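Local coordinates for protein naphthalene dioxygenase large subunit (Rhodococcus sp., PDB 2B1X) that forms the large subunit of a Rieske-type ring-hydroxylating dioxygenase, carrying an Fe2/S2 cluster in one domain and a mononuclear iron in the other, at residues Ile27-Glu32 and Ser378-Met383; Ser53-Arg58 and Phe71-Asp76; Lys174-Ile179 and Pro406-Pro411; Asn301-Asn306 and Arg324-Leu329. One frame throughout, in Å; residues are numbered along the deposited sequence.

Contact 1 of 4, residues Ile27-Glu32 and Ser378-Met383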
loop_
_atom_site.group_PDB
_atom_site.type_symbol
_atom_site.label_atom_id
_atom_site.label_comp_id
_atom_site.label_asym_id
_atom_site.label_seq_id
_atom_site.Cartn_x
_atom_site.Cartn_y
_atom_site.Cartn_z
ATOM N N ILE A 27 -3.539 -17.639 17.475
ATOM C CA ILE A 27 -4.721 -16.773 17.526
ATOM C C ILE A 27 -4.450 -15.285 17.287
ATOM O O ILE A 27 -5.392 -14.533 17.057
ATOM C CB ILE A 27 -5.491 -16.946 18.836
ATOM C CG1 ILE A 27 -4.688 -16.337 19.993
ATOM C CG2 ILE A 27 -5.866 -18.413 19.064
ATOM C CD1 ILE A 27 -5.505 -16.105 21.238
ATOM N N ILE A 28 -3.184 -14.873 17.307
ATOM C CA ILE A 28 -2.844 -13.461 17.253
ATOM C C ILE A 28 -2.915 -12.810 15.861
ATOM O O ILE A 28 -3.549 -11.758 15.683
ATOM C CB ILE A 28 -1.456 -13.199 17.924
ATOM C CG1 ILE A 28 -1.535 -13.477 19.433
ATOM C CG2 ILE A 28 -1.010 -11.767 17.696
ATOM C CD1 ILE A 28 -0.187 -13.610 20.092
ATOM N N ASN A 29 -2.243 -13.416 14.896
ATOM C CA ASN A 29 -2.128 -12.834 13.565
ATOM C C ASN A 29 -2.318 -13.932 12.509
ATOM O O ASN A 29 -1.352 -14.572 12.097
ATOM C CB ASN A 29 -0.754 -12.172 13.425
ATOM C CG ASN A 29 -0.551 -11.524 12.081
ATOM O OD1 ASN A 29 -1.472 -11.494 11.240
ATOM N ND2 ASN A 29 0.664 -11.038 11.833
ATOM N N ASP A 30 -3.557 -14.159 12.104
ATOM C CA ASP A 30 -3.878 -15.194 11.115
ATOM C C ASP A 30 -5.113 -14.817 10.284
ATOM O O ASP A 30 -6.141 -14.510 10.860
ATOM C CB ASP A 30 -4.112 -16.514 11.850
ATOM C CG ASP A 30 -4.295 -17.663 10.901
ATOM O OD1 ASP A 30 -5.461 -18.023 10.632
ATOM O OD2 ASP A 30 -3.342 -18.229 10.343
ATOM N N PRO A 31 -5.038 -14.878 8.940
ATOM C CA PRO A 31 -6.170 -14.462 8.095
ATOM C C PRO A 31 -7.459 -15.270 8.381
ATOM O O PRO A 31 -8.530 -14.677 8.416
ATOM C CB PRO A 31 -5.684 -14.719 6.664
ATOM C CG PRO A 31 -4.224 -14.835 6.752
ATOM C CD PRO A 31 -3.900 -15.353 8.135
ATOM N N GLU A 32 -7.350 -16.572 8.631
ATOM C CA GLU A 32 -8.543 -17.404 8.866
ATOM C C GLU A 32 -9.133 -17.070 10.242
ATOM O O GLU A 32 -10.349 -16.964 10.395
ATOM C CB GLU A 32 -8.269 -18.914 8.762
ATOM C CG GLU A 32 -9.572 -19.730 8.679
ATOM C CD GLU A 32 -9.449 -21.227 8.994
ATOM O OE1 GLU A 32 -8.316 -21.727 9.197
ATOM O OE2 GLU A 32 -10.516 -21.907 9.021
ATOM N N SER A 378 5.226 -5.213 17.376
ATOM C CA SER A 378 6.321 -6.178 17.351
ATOM C C SER A 378 5.841 -7.643 17.506
ATOM O O SER A 378 6.268 -8.511 16.729
ATOM C CB SER A 378 7.336 -5.837 18.458
ATOM O OG SER A 378 8.281 -6.882 18.626
ATOM N N ILE A 379 5.010 -7.910 18.534
ATOM C CA ILE A 379 4.438 -9.247 18.750
ATOM C C ILE A 379 3.697 -9.685 17.493
ATOM O O ILE A 379 3.889 -10.816 16.991
ATOM C CB ILE A 379 3.403 -9.203 19.887
ATOM C CG1 ILE A 379 4.049 -8.838 21.219
ATOM C CG2 ILE A 379 2.659 -10.555 20.018
ATOM C CD1 ILE A 379 3.002 -8.604 22.303
ATOM N N THR A 380 2.876 -8.775 16.956
ATOM C CA THR A 380 2.024 -9.110 15.803
ATOM C C THR A 380 2.861 -9.558 14.615
ATOM O O THR A 380 2.533 -10.520 13.973
ATOM C CB THR A 380 1.181 -7.864 15.437
ATOM O OG1 THR A 380 0.253 -7.653 16.511
ATOM C CG2 THR A 380 0.281 -8.144 14.220
ATOM N N ARG A 381 3.942 -8.836 14.326
ATOM C CA ARG A 381 4.805 -9.164 13.201
ATOM C C ARG A 381 5.407 -10.564 13.317
ATOM O O ARG A 381 5.328 -11.359 12.387
ATOM C CB ARG A 381 5.948 -8.151 13.067
ATOM C CG ARG A 381 6.899 -8.459 11.883
ATOM C CD ARG A 381 7.881 -7.368 11.587
ATOM N NE ARG A 381 8.662 -7.699 10.395
ATOM C CZ ARG A 381 9.959 -7.425 10.272
ATOM N NH1 ARG A 381 10.589 -6.811 11.265
ATOM N NH2 ARG A 381 10.610 -7.764 9.161
ATOM N N VAL A 382 6.039 -10.830 14.444
ATOM C CA VAL A 382 6.739 -12.069 14.586
ATOM C C VAL A 382 5.737 -13.254 14.771
ATOM O O VAL A 382 6.040 -14.393 14.404
ATOM C CB VAL A 382 7.922 -11.917 15.605
ATOM C CG1 VAL A 382 7.472 -12.030 17.076
ATOM C CG2 VAL A 382 9.047 -12.884 15.268
ATOM N N MET A 383 4.509 -12.945 15.216
ATOM C CA MET A 383 3.453 -13.941 15.330
ATOM C C MET A 383 2.732 -14.330 14.045
ATOM O O MET A 383 1.838 -15.196 14.090
ATOM C CB MET A 383 2.431 -13.575 16.422
ATOM C CG MET A 383 2.929 -13.699 17.892
ATOM S SD MET A 383 3.754 -15.233 18.437
ATOM C CE MET A 383 2.959 -16.404 17.400
HETATM O O HOH W 1 -0.510 -15.757 15.402
#

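Contact 2 of 4, residues Ser53-Arg58 and Phe71-Asp76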
loop_
_atom_site.group_PDB
_atom_site.type_symbol
_atom_site.label_atom_id
_atom_site.label_comp_id
_atom_site.label_asym_id
_atom_site.label_seq_id
_atom_site.Cartn_x
_atom_site.Cartn_y
_atom_site.Cartn_z
ATOM N N SER A 53 -23.180 11.444 25.685
ATOM C CA SER A 53 -22.755 12.856 25.736
ATOM C C SER A 53 -22.109 13.377 24.441
ATOM O O SER A 53 -21.860 14.584 24.341
ATOM C CB SER A 53 -21.804 13.126 26.914
ATOM O OG SER A 53 -20.557 12.502 26.665
ATOM N N GLU A 54 -21.818 12.484 23.488
ATOM C CA GLU A 54 -21.342 12.878 22.146
ATOM C C GLU A 54 -22.475 13.361 21.228
ATOM O O GLU A 54 -22.252 14.097 20.256
ATOM C CB GLU A 54 -20.616 11.716 21.453
ATOM C CG GLU A 54 -19.413 11.108 22.188
ATOM C CD GLU A 54 -18.674 10.132 21.295
ATOM O OE1 GLU A 54 -17.849 10.595 20.467
ATOM O OE2 GLU A 54 -18.920 8.897 21.402
ATOM N N ILE A 55 -23.695 12.912 21.520
ATOM C CA ILE A 55 -24.865 13.254 20.723
ATOM C C ILE A 55 -25.957 13.805 21.639
ATOM O O ILE A 55 -27.040 13.224 21.770
ATOM C CB ILE A 55 -25.323 12.030 19.906
ATOM C CG1 ILE A 55 -25.476 10.791 20.806
ATOM C CG2 ILE A 55 -24.260 11.745 18.823
ATOM C CD1 ILE A 55 -26.209 9.609 20.188
ATOM N N PRO A 56 -25.669 14.919 22.301
ATOM C CA PRO A 56 -26.575 15.433 23.346
ATOM C C PRO A 56 -27.840 16.101 22.817
ATOM O O PRO A 56 -28.848 16.078 23.520
ATOM C CB PRO A 56 -25.716 16.456 24.100
ATOM C CG PRO A 56 -24.694 16.924 23.131
ATOM C CD PRO A 56 -24.469 15.765 22.127
ATOM N N GLU A 57 -27.788 16.678 21.617
ATOM C CA GLU A 57 -28.912 17.425 21.055
ATOM C C GLU A 57 -29.623 16.620 19.979
ATOM O O GLU A 57 -29.013 15.774 19.305
ATOM C CB GLU A 57 -28.423 18.711 20.390
ATOM C CG GLU A 57 -27.697 19.682 21.294
ATOM C CD GLU A 57 -28.555 20.133 22.447
ATOM O OE1 GLU A 57 -29.695 20.612 22.185
ATOM O OE2 GLU A 57 -28.083 20.003 23.602
ATOM N N ARG A 58 -30.908 16.905 19.793
ATOM C CA ARG A 58 -31.679 16.277 18.746
ATOM C C ARG A 58 -31.060 16.606 17.370
ATOM O O ARG A 58 -30.754 17.758 17.062
ATOM C CB ARG A 58 -33.145 16.709 18.844
ATOM C CG ARG A 58 -33.793 16.224 20.156
ATOM C CD ARG A 58 -35.300 16.318 20.168
ATOM N NE ARG A 58 -35.840 15.848 21.433
ATOM C CZ ARG A 58 -37.125 15.645 21.667
ATOM N NH1 ARG A 58 -38.027 15.868 20.702
ATOM N NH2 ARG A 58 -37.516 15.231 22.867
ATOM N N PHE A 71 -22.241 2.525 10.961
ATOM C CA PHE A 71 -23.537 2.883 11.521
ATOM C C PHE A 71 -23.603 4.342 11.877
ATOM O O PHE A 71 -22.648 4.887 12.431
ATOM C CB PHE A 71 -23.857 2.034 12.768
ATOM C CG PHE A 71 -24.101 0.602 12.456
ATOM C CD1 PHE A 71 -23.034 -0.310 12.416
ATOM C CD2 PHE A 71 -25.394 0.159 12.141
ATOM C CE1 PHE A 71 -23.258 -1.665 12.084
ATOM C CE2 PHE A 71 -25.634 -1.191 11.809
ATOM C CZ PHE A 71 -24.558 -2.097 11.762
ATOM N N ILE A 72 -24.723 4.988 11.545
ATOM C CA ILE A 72 -25.018 6.311 12.110
ATOM C C ILE A 72 -25.627 6.116 13.503
ATOM O O ILE A 72 -26.629 5.398 13.665
ATOM C CB ILE A 72 -26.039 7.077 11.203
ATOM C CG1 ILE A 72 -25.452 7.344 9.820
ATOM C CG2 ILE A 72 -26.453 8.372 11.827
ATOM C CD1 ILE A 72 -26.562 7.606 8.780
ATOM N N VAL A 73 -25.024 6.753 14.506
ATOM C CA VAL A 73 -25.554 6.672 15.846
ATOM C C VAL A 73 -26.024 8.076 16.166
ATOM O O VAL A 73 -25.220 8.983 16.191
ATOM C CB VAL A 73 -24.477 6.153 16.860
ATOM C CG1 VAL A 73 -25.039 6.144 18.313
ATOM C CG2 VAL A 73 -24.020 4.764 16.448
ATOM N N CYS A 74 -27.323 8.261 16.355
ATOM C CA CYS A 74 -27.862 9.616 16.451
ATOM C C CYS A 74 -28.958 9.762 17.490
ATOM O O CYS A 74 -29.519 8.774 17.961
ATOM C CB CYS A 74 -28.346 10.107 15.084
ATOM S SG CYS A 74 -29.740 9.194 14.372
ATOM N N ARG A 75 -29.207 10.998 17.897
ATOM C CA ARG A 75 -30.375 11.324 18.703
ATOM C C ARG A 75 -31.367 11.909 17.715
ATOM O O ARG A 75 -31.084 12.924 17.059
ATOM C CB ARG A 75 -30.034 12.344 19.798
ATOM C CG ARG A 75 -31.171 12.545 20.851
ATOM C CD ARG A 75 -30.788 13.435 22.019
ATOM N NE ARG A 75 -29.581 12.994 22.723
ATOM C CZ ARG A 75 -29.550 12.165 23.771
ATOM N NH1 ARG A 75 -30.656 11.640 24.264
ATOM N NH2 ARG A 75 -28.396 11.859 24.323
ATOM N N ASP A 76 -32.522 11.271 17.576
ATOM C CA ASP A 76 -33.429 11.685 16.488
ATOM C C ASP A 76 -34.301 12.872 16.894
ATOM O O ASP A 76 -34.184 13.384 18.030
ATOM C CB ASP A 76 -34.231 10.504 15.896
ATOM C CG ASP A 76 -35.317 9.967 16.822
ATOM O OD1 ASP A 76 -35.708 10.618 17.839
ATOM O OD2 ASP A 76 -35.834 8.858 16.595
#

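Contact 3 of 4, residues Lys174-Ile179 and Pro406-Pro411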
loop_
_atom_site.group_PDB
_atom_site.type_symbol
_atom_site.label_atom_id
_atom_site.label_comp_id
_atom_site.label_asym_id
_atom_site.label_seq_id
_atom_site.Cartn_x
_atom_site.Cartn_y
_atom_site.Cartn_z
ATOM N N LYS A 174 -21.409 -4.879 35.814
ATOM C CA LYS A 174 -22.148 -3.641 36.080
ATOM C C LYS A 174 -21.771 -2.979 37.411
ATOM O O LYS A 174 -21.669 -1.749 37.486
ATOM C CB LYS A 174 -23.666 -3.857 35.972
ATOM C CG LYS A 174 -24.093 -4.241 34.529
ATOM C CD LYS A 174 -25.605 -4.085 34.280
ATOM C CE LYS A 174 -26.462 -4.998 35.172
ATOM N NZ LYS A 174 -25.990 -6.421 35.075
ATOM N N PHE A 175 -21.556 -3.791 38.447
ATOM C CA PHE A 175 -21.120 -3.332 39.777
ATOM C C PHE A 175 -19.870 -2.436 39.721
ATOM O O PHE A 175 -19.784 -1.429 40.415
ATOM C CB PHE A 175 -20.852 -4.554 40.665
ATOM C CG PHE A 175 -20.353 -4.224 42.059
ATOM C CD1 PHE A 175 -19.000 -4.012 42.301
ATOM C CD2 PHE A 175 -21.235 -4.173 43.132
ATOM C CE1 PHE A 175 -18.552 -3.721 43.585
ATOM C CE2 PHE A 175 -20.790 -3.895 44.413
ATOM C CZ PHE A 175 -19.448 -3.661 44.643
ATOM N N TYR A 176 -18.934 -2.801 38.856
ATOM C CA TYR A 176 -17.654 -2.107 38.711
ATOM C C TYR A 176 -17.749 -0.960 37.720
ATOM O O TYR A 176 -17.153 0.079 37.937
ATOM C CB TYR A 176 -16.563 -3.106 38.292
ATOM C CG TYR A 176 -16.402 -4.192 39.322
ATOM C CD1 TYR A 176 -16.972 -5.458 39.133
ATOM C CD2 TYR A 176 -15.721 -3.944 40.521
ATOM C CE1 TYR A 176 -16.851 -6.468 40.115
ATOM C CE2 TYR A 176 -15.598 -4.930 41.490
ATOM C CZ TYR A 176 -16.152 -6.195 41.292
ATOM O OH TYR A 176 -16.042 -7.170 42.298
ATOM N N LEU A 177 -18.479 -1.149 36.634
ATOM C CA LEU A 177 -18.718 -0.048 35.690
ATOM C C LEU A 177 -19.341 1.162 36.402
ATOM O O LEU A 177 -18.977 2.308 36.136
ATOM C CB LEU A 177 -19.617 -0.492 34.549
ATOM C CG LEU A 177 -19.008 -1.507 33.551
ATOM C CD1 LEU A 177 -20.103 -1.905 32.542
ATOM C CD2 LEU A 177 -17.758 -0.974 32.814
ATOM N N ASP A 178 -20.262 0.908 37.318
ATOM C CA ASP A 178 -20.874 1.996 38.107
ATOM C C ASP A 178 -19.833 2.879 38.791
ATOM O O ASP A 178 -19.970 4.099 38.858
ATOM C CB ASP A 178 -21.773 1.429 39.214
ATOM C CG ASP A 178 -23.036 0.791 38.681
ATOM O OD1 ASP A 178 -23.322 0.919 37.452
ATOM O OD2 ASP A 178 -23.792 0.130 39.446
ATOM N N ILE A 179 -18.807 2.235 39.338
ATOM C CA ILE A 179 -17.750 2.919 40.071
ATOM C C ILE A 179 -17.016 3.940 39.194
ATOM O O ILE A 179 -16.550 4.952 39.680
ATOM C CB ILE A 179 -16.788 1.879 40.654
ATOM C CG1 ILE A 179 -17.431 1.181 41.866
ATOM C CG2 ILE A 179 -15.440 2.525 41.081
ATOM C CD1 ILE A 179 -16.630 0.001 42.413
ATOM N N PRO A 406 -11.512 -14.649 49.834
ATOM C CA PRO A 406 -12.763 -14.908 50.573
ATOM C C PRO A 406 -13.378 -13.632 51.173
ATOM O O PRO A 406 -14.575 -13.604 51.489
ATOM C CB PRO A 406 -12.311 -15.846 51.706
ATOM C CG PRO A 406 -10.900 -15.470 51.979
ATOM C CD PRO A 406 -10.327 -15.109 50.588
ATOM N N ASN A 407 -12.548 -12.602 51.340
ATOM C CA ASN A 407 -12.947 -11.328 51.923
ATOM C C ASN A 407 -13.377 -10.238 50.910
ATOM O O ASN A 407 -13.756 -9.141 51.315
ATOM C CB ASN A 407 -11.810 -10.822 52.820
ATOM C CG ASN A 407 -11.436 -11.832 53.917
ATOM O OD1 ASN A 407 -12.290 -12.240 54.722
ATOM N ND2 ASN A 407 -10.172 -12.247 53.944
ATOM N N TRP A 408 -13.327 -10.523 49.604
ATOM C CA TRP A 408 -13.727 -9.502 48.619
ATOM C C TRP A 408 -15.237 -9.277 48.653
ATOM O O TRP A 408 -16.001 -10.242 48.628
ATOM C CB TRP A 408 -13.269 -9.852 47.213
ATOM C CG TRP A 408 -13.448 -8.717 46.253
ATOM C CD1 TRP A 408 -14.291 -8.672 45.159
ATOM C CD2 TRP A 408 -12.744 -7.469 46.268
ATOM N NE1 TRP A 408 -14.161 -7.465 44.517
ATOM C CE2 TRP A 408 -13.217 -6.707 45.171
ATOM C CE3 TRP A 408 -11.760 -6.908 47.106
ATOM C CZ2 TRP A 408 -12.731 -5.423 44.880
ATOM C CZ3 TRP A 408 -11.278 -5.634 46.821
ATOM C CH2 TRP A 408 -11.773 -4.901 45.712
ATOM N N THR A 409 -15.644 -8.006 48.719
ATOM C CA THR A 409 -17.054 -7.623 48.895
ATOM C C THR A 409 -17.799 -7.375 47.580
ATOM O O THR A 409 -19.007 -7.135 47.578
ATOM C CB THR A 409 -17.203 -6.364 49.813
ATOM O OG1 THR A 409 -16.362 -5.291 49.345
ATOM C CG2 THR A 409 -16.707 -6.646 51.217
ATOM N N GLY A 410 -17.091 -7.422 46.464
ATOM C CA GLY A 410 -17.744 -7.276 45.175
ATOM C C GLY A 410 -18.015 -8.631 44.528
ATOM O O GLY A 410 -17.519 -9.656 45.003
ATOM N N PRO A 411 -18.819 -8.642 43.467
ATOM C CA PRO A 411 -19.113 -9.878 42.738
ATOM C C PRO A 411 -17.946 -10.283 41.792
ATOM O O PRO A 411 -16.978 -9.521 41.624
ATOM C CB PRO A 411 -20.370 -9.505 41.951
ATOM C CG PRO A 411 -20.196 -8.042 41.674
ATOM C CD PRO A 411 -19.528 -7.477 42.896
#

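Contact 4 of 4, residues Asn301-Asn306 and Arg324-Leu329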
loop_
_atom_site.group_PDB
_atom_site.type_symbol
_atom_site.label_atom_id
_atom_site.label_comp_id
_atom_site.label_asym_id
_atom_site.label_seq_id
_atom_site.Cartn_x
_atom_site.Cartn_y
_atom_site.Cartn_z
ATOM N N ASN A 301 -13.805 -5.545 22.888
ATOM C CA ASN A 301 -12.712 -4.635 22.480
ATOM C C ASN A 301 -12.869 -3.207 23.021
ATOM O O ASN A 301 -12.350 -2.265 22.435
ATOM C CB ASN A 301 -12.560 -4.613 20.944
ATOM C CG ASN A 301 -13.737 -3.908 20.246
ATOM O OD1 ASN A 301 -14.851 -3.918 20.753
ATOM N ND2 ASN A 301 -13.478 -3.275 19.106
ATOM N N LEU A 302 -13.588 -3.048 24.136
ATOM C CA LEU A 302 -13.658 -1.770 24.830
ATOM C C LEU A 302 -12.833 -1.879 26.100
ATOM O O LEU A 302 -13.115 -2.738 26.940
ATOM C CB LEU A 302 -15.114 -1.394 25.205
ATOM C CG LEU A 302 -15.233 -0.230 26.248
ATOM C CD1 LEU A 302 -14.770 1.062 25.598
ATOM C CD2 LEU A 302 -16.629 -0.082 26.807
ATOM N N SER A 303 -11.827 -1.014 26.256
ATOM C CA SER A 303 -11.037 -1.028 27.488
ATOM C C SER A 303 -11.172 0.312 28.220
ATOM O O SER A 303 -11.491 1.331 27.606
ATOM C CB SER A 303 -9.552 -1.338 27.226
ATOM O OG SER A 303 -9.352 -2.642 26.662
ATOM N N ILE A 304 -10.956 0.254 29.532
ATOM C CA ILE A 304 -11.115 1.373 30.433
ATOM C C ILE A 304 -9.805 1.562 31.157
ATOM O O ILE A 304 -9.201 0.574 31.625
ATOM C CB ILE A 304 -12.247 1.043 31.440
ATOM C CG1 ILE A 304 -13.580 0.909 30.667
ATOM C CG2 ILE A 304 -12.329 2.081 32.555
ATOM C CD1 ILE A 304 -14.764 0.422 31.499
ATOM N N GLY A 305 -9.364 2.811 31.264
ATOM C CA GLY A 305 -8.308 3.166 32.199
ATOM C C GLY A 305 -8.697 4.342 33.071
ATOM O O GLY A 305 -9.017 5.404 32.539
ATOM N N ASN A 306 -8.714 4.165 34.391
ATOM C CA ASN A 306 -9.027 5.253 35.297
ATOM C C ASN A 306 -7.823 5.338 36.203
ATOM O O ASN A 306 -7.664 4.532 37.140
ATOM C CB ASN A 306 -10.317 4.968 36.087
ATOM C CG ASN A 306 -10.931 6.225 36.764
ATOM O OD1 ASN A 306 -11.999 6.136 37.339
ATOM N ND2 ASN A 306 -10.254 7.370 36.704
ATOM N N ARG A 324 -11.403 3.234 25.470
ATOM C CA ARG A 324 -10.829 3.116 24.139
ATOM C C ARG A 324 -11.363 1.858 23.443
ATOM O O ARG A 324 -11.607 0.846 24.102
ATOM C CB ARG A 324 -9.285 3.090 24.219
ATOM C CG ARG A 324 -8.735 2.134 25.301
ATOM C CD ARG A 324 -8.406 2.825 26.651
ATOM N NE ARG A 324 -7.707 4.077 26.381
ATOM C CZ ARG A 324 -6.440 4.151 25.981
ATOM N NH1 ARG A 324 -5.696 3.032 25.897
ATOM N NH2 ARG A 324 -5.920 5.339 25.696
ATOM N N LEU A 325 -11.550 1.958 22.126
ATOM C CA LEU A 325 -11.805 0.841 21.242
ATOM C C LEU A 325 -10.545 0.343 20.562
ATOM O O LEU A 325 -9.721 1.123 20.030
ATOM C CB LEU A 325 -12.813 1.235 20.165
ATOM C CG LEU A 325 -14.267 1.372 20.674
ATOM C CD1 LEU A 325 -15.106 2.162 19.683
ATOM C CD2 LEU A 325 -14.875 -0.040 20.954
ATOM N N TRP A 326 -10.387 -0.971 20.559
ATOM C CA TRP A 326 -9.349 -1.566 19.746
ATOM C C TRP A 326 -10.112 -2.041 18.525
ATOM O O TRP A 326 -10.617 -3.159 18.494
ATOM C CB TRP A 326 -8.637 -2.717 20.483
ATOM C CG TRP A 326 -8.287 -2.395 21.873
ATOM C CD1 TRP A 326 -8.861 -2.913 23.034
ATOM C CD2 TRP A 326 -7.295 -1.455 22.301
ATOM N NE1 TRP A 326 -8.257 -2.350 24.131
ATOM C CE2 TRP A 326 -7.280 -1.473 23.713
ATOM C CE3 TRP A 326 -6.382 -0.611 21.622
ATOM C CZ2 TRP A 326 -6.425 -0.665 24.470
ATOM C CZ3 TRP A 326 -5.508 0.190 22.396
ATOM C CH2 TRP A 326 -5.555 0.150 23.819
ATOM N N HIS A 327 -10.236 -1.161 17.537
ATOM C CA HIS A 327 -11.078 -1.489 16.385
ATOM C C HIS A 327 -10.392 -2.432 15.370
ATOM O O HIS A 327 -9.355 -2.096 14.831
ATOM C CB HIS A 327 -11.606 -0.225 15.687
ATOM C CG HIS A 327 -12.589 -0.541 14.627
ATOM N ND1 HIS A 327 -12.337 -0.304 13.289
ATOM C CD2 HIS A 327 -13.788 -1.165 14.690
ATOM C CE1 HIS A 327 -13.365 -0.729 12.576
ATOM N NE2 HIS A 327 -14.243 -1.279 13.399
ATOM N N PRO A 328 -10.974 -3.598 15.089
ATOM C CA PRO A 328 -10.333 -4.554 14.169
ATOM C C PRO A 328 -10.348 -4.172 12.666
ATOM O O PRO A 328 -11.428 -4.024 12.024
ATOM C CB PRO A 328 -11.148 -5.846 14.379
ATOM C CG PRO A 328 -12.516 -5.360 14.716
ATOM C CD PRO A 328 -12.268 -4.108 15.608
ATOM N N LEU A 329 -9.156 -4.085 12.090
ATOM C CA LEU A 329 -9.025 -3.682 10.682
ATOM C C LEU A 329 -8.558 -4.890 9.847
ATOM O O LEU A 329 -8.883 -5.005 8.668
ATOM C CB LEU A 329 -8.041 -2.520 10.558
ATOM C CG LEU A 329 -8.531 -1.126 10.938
ATOM C CD1 LEU A 329 -7.431 -0.093 10.645
ATOM C CD2 LEU A 329 -9.825 -0.784 10.159
#

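Contact 1 of 4, residues Ile27-Glu32 and Ser378-Met383
Asn29 and Met383 bring the two backbones closest, their CA atoms 6.0 Å apart, where the loop leading into helix 31-40 passes the C-terminal end of helix 369-382. The amide of Asn29 makes the direct polar link. With CG anti to the backbone N (chi1 -179°), its side chain reaches across that of Thr380 at about a right angle, and Asn29 ND2 donates a hydrogen bond to Thr380 O, in the last helical turn, at 2.9 Å. The donor stands well above the plane of the carbonyl. Thr380 CG2 packs against Asn29 ND2 at 3.8 Å, while its OG1 is hydrogen-bonded to Trp376 O in the helix and to Asn202 N. A water forms the second link: it accepts from Asn29 N at 3.0 Å and donates to Met383 O, just past the helix end, at 2.7 Å. Beside this polar patch Ile28 supplies the apolar part, its CD1 lying 3.8 Å from Met383 CG and 4.2 Å from Ile379 CG2. Asp30 is the N-cap of helix 31-40; its OD1 accepts a weak hydrogen bond from Glu32 N, and OD2 forms a salt bridge with Lys389. Helix 369-382 lies at a subunit interface, where Ile379 packs on Tyr110 of the second subunit, a residue of that subunit's Fe2/S2 cluster pocket.

Contact 2 of 4, residues Ser53-Arg58 and Phe71-Asp76
Arg75 and the carbonyl of Ile55 make the polar part of this contact. Arg75 NE donates to Ile55 O at 2.7 Å, with an N-H...O angle of 156°, and lies in the plane of that carbonyl. Ile55 O also takes a weak bond from Arg75 NH2 at 3.2 Å, so two nitrogens along one edge of the guanidinium share a single acceptor. A bend at chi3 (-55°) turns the guanidinium toward this carbonyl; its NH2 also has a long, weak ion pair with Glu52. The setting is the Rieske domain: strand 69-75 belongs to an antiparallel sheet next to strand 60-66, into which the loop 53-58 leads, and Arg75 is bonded through its backbone to Gly59. The apolar contact is that of Ile55 CD1 with Val73 CG1, 4.1 Å apart; Ile81 of the next strand touches both Ile55 and Arg75. Van der Waals contacts with the backbone complete the join. Ile55 CD1 lies 3.9 Å from Cys74 C. Ile55 CG2 approaches Val73 O at 3.9 Å, and Arg75 CB rests 3.6 Å from Glu57 O. The extended chain of Arg58 runs past Asp76, Arg58 CG 3.6 Å from Asp76 O, on the way to a hydrogen bond between NH1 and Glu77 O.

Contact 3 of 4, residues Lys174-Ile179 and Pro406-Pro411
Tyr176 and Phe175, neighbours on helix 174-181 of the catalytic domain, hold the loop 406-411 that precedes strand 413-415. From its CB the side chain of Tyr176 runs outward beside the ring of Phe175, whose CD1 lies over the centre of the tyrosine ring. Further along, Tyr176 CE1 and CZ each lie 3.4 Å from Pro411 O, and CZ also packs on Pro411 CD. At the tip the hydroxyl has two partners near the plane of the ring. Tyr176 OH donates to Pro411 O at 2.6 Å, in the carbonyl plane and on a lone pair, and accepts from Trp408 NE1 at 2.9 Å with an N-H...O angle of 160°. The oxygen is therefore held as donor and acceptor at once, and the second bond lies almost in the plane of the indole. Trp408 also touches Ile243 of strand 240-244. Gly410 passes close by, Gly410 C lying 3.3 Å from Tyr176 OH. A chi1 of 178° swings the ring of Phe175 away from its own backbone N and onto Pro411, while Ile287 of helix 282-288 packs on both Phe175 and Trp408. Pro411 CD makes a CH-pi contact over one face of the Phe175 ring, 3.6 Å from the centroid and 17° off its normal.

Contact 4 of 4, residues Asn301-Asn306 and Arg324-Leu329
Ser303 OG has two hydrogen-bond partners: Trp326 NE1 donates to it at 2.8 Å, nearly in the indole plane and with an N-H...O angle of 163°, and Thr297 OG1 is the other. With chi1 at -63°, OG sits beside its own backbone N and faces the indole edge. The two strands form a beta hairpin in the large antiparallel sheet of the catalytic domain. Ser303 and Arg324 are a hydrogen-bonded pair, with N to O distances of 2.9 Å both ways; Leu302 and Leu325 form the non-hydrogen-bonded pair next to it. Beyond that pair Asn301 binds Trp326 twice. Asn301 O accepts from Trp326 N at 3.0 Å, and Asn301 ND2 donates to Trp326 O at 2.9 Å, standing far above the plane of that carbonyl. Over one face of the Trp326 indole lies Arg324 CG, 3.6 Å above the ring plane and offset toward the rim; the arginine chain then bends at chi2 and chi3 toward a salt bridge with Glu369. Trp376 meets the indole edge-to-face, and Ala207 touches it too. Every residue that touches here is buried, so the side-chain bonds from Asn301 ND2 and Trp326 NE1 give polar groups partners within the protein interior.

The centre of contact 4 is about 4 Å from the centre of the chain, and the side chain of Arg324 is about 8 Å from the iron(III) ion. In contact 1 the side chain of Ile379 is about 11 Å from that iron, on the same helix as the iron ligand Asp372, and it also touches Tyr110 of the second subunit's Fe2/S2 pocket. The nearest atoms of contacts 1 and 4 are about 10 Å apart, yet Trp376 touches Trp326, and its carbonyl oxygen is hydrogen-bonded to Thr380 OG1. Contact 3 packs directly on contact 4 through Leu177 CD2 and Ile304 CD1, 3.6 Å apart. Contact 2 stands in the Rieske domain, its nearest atoms about 8 Å from contact 4.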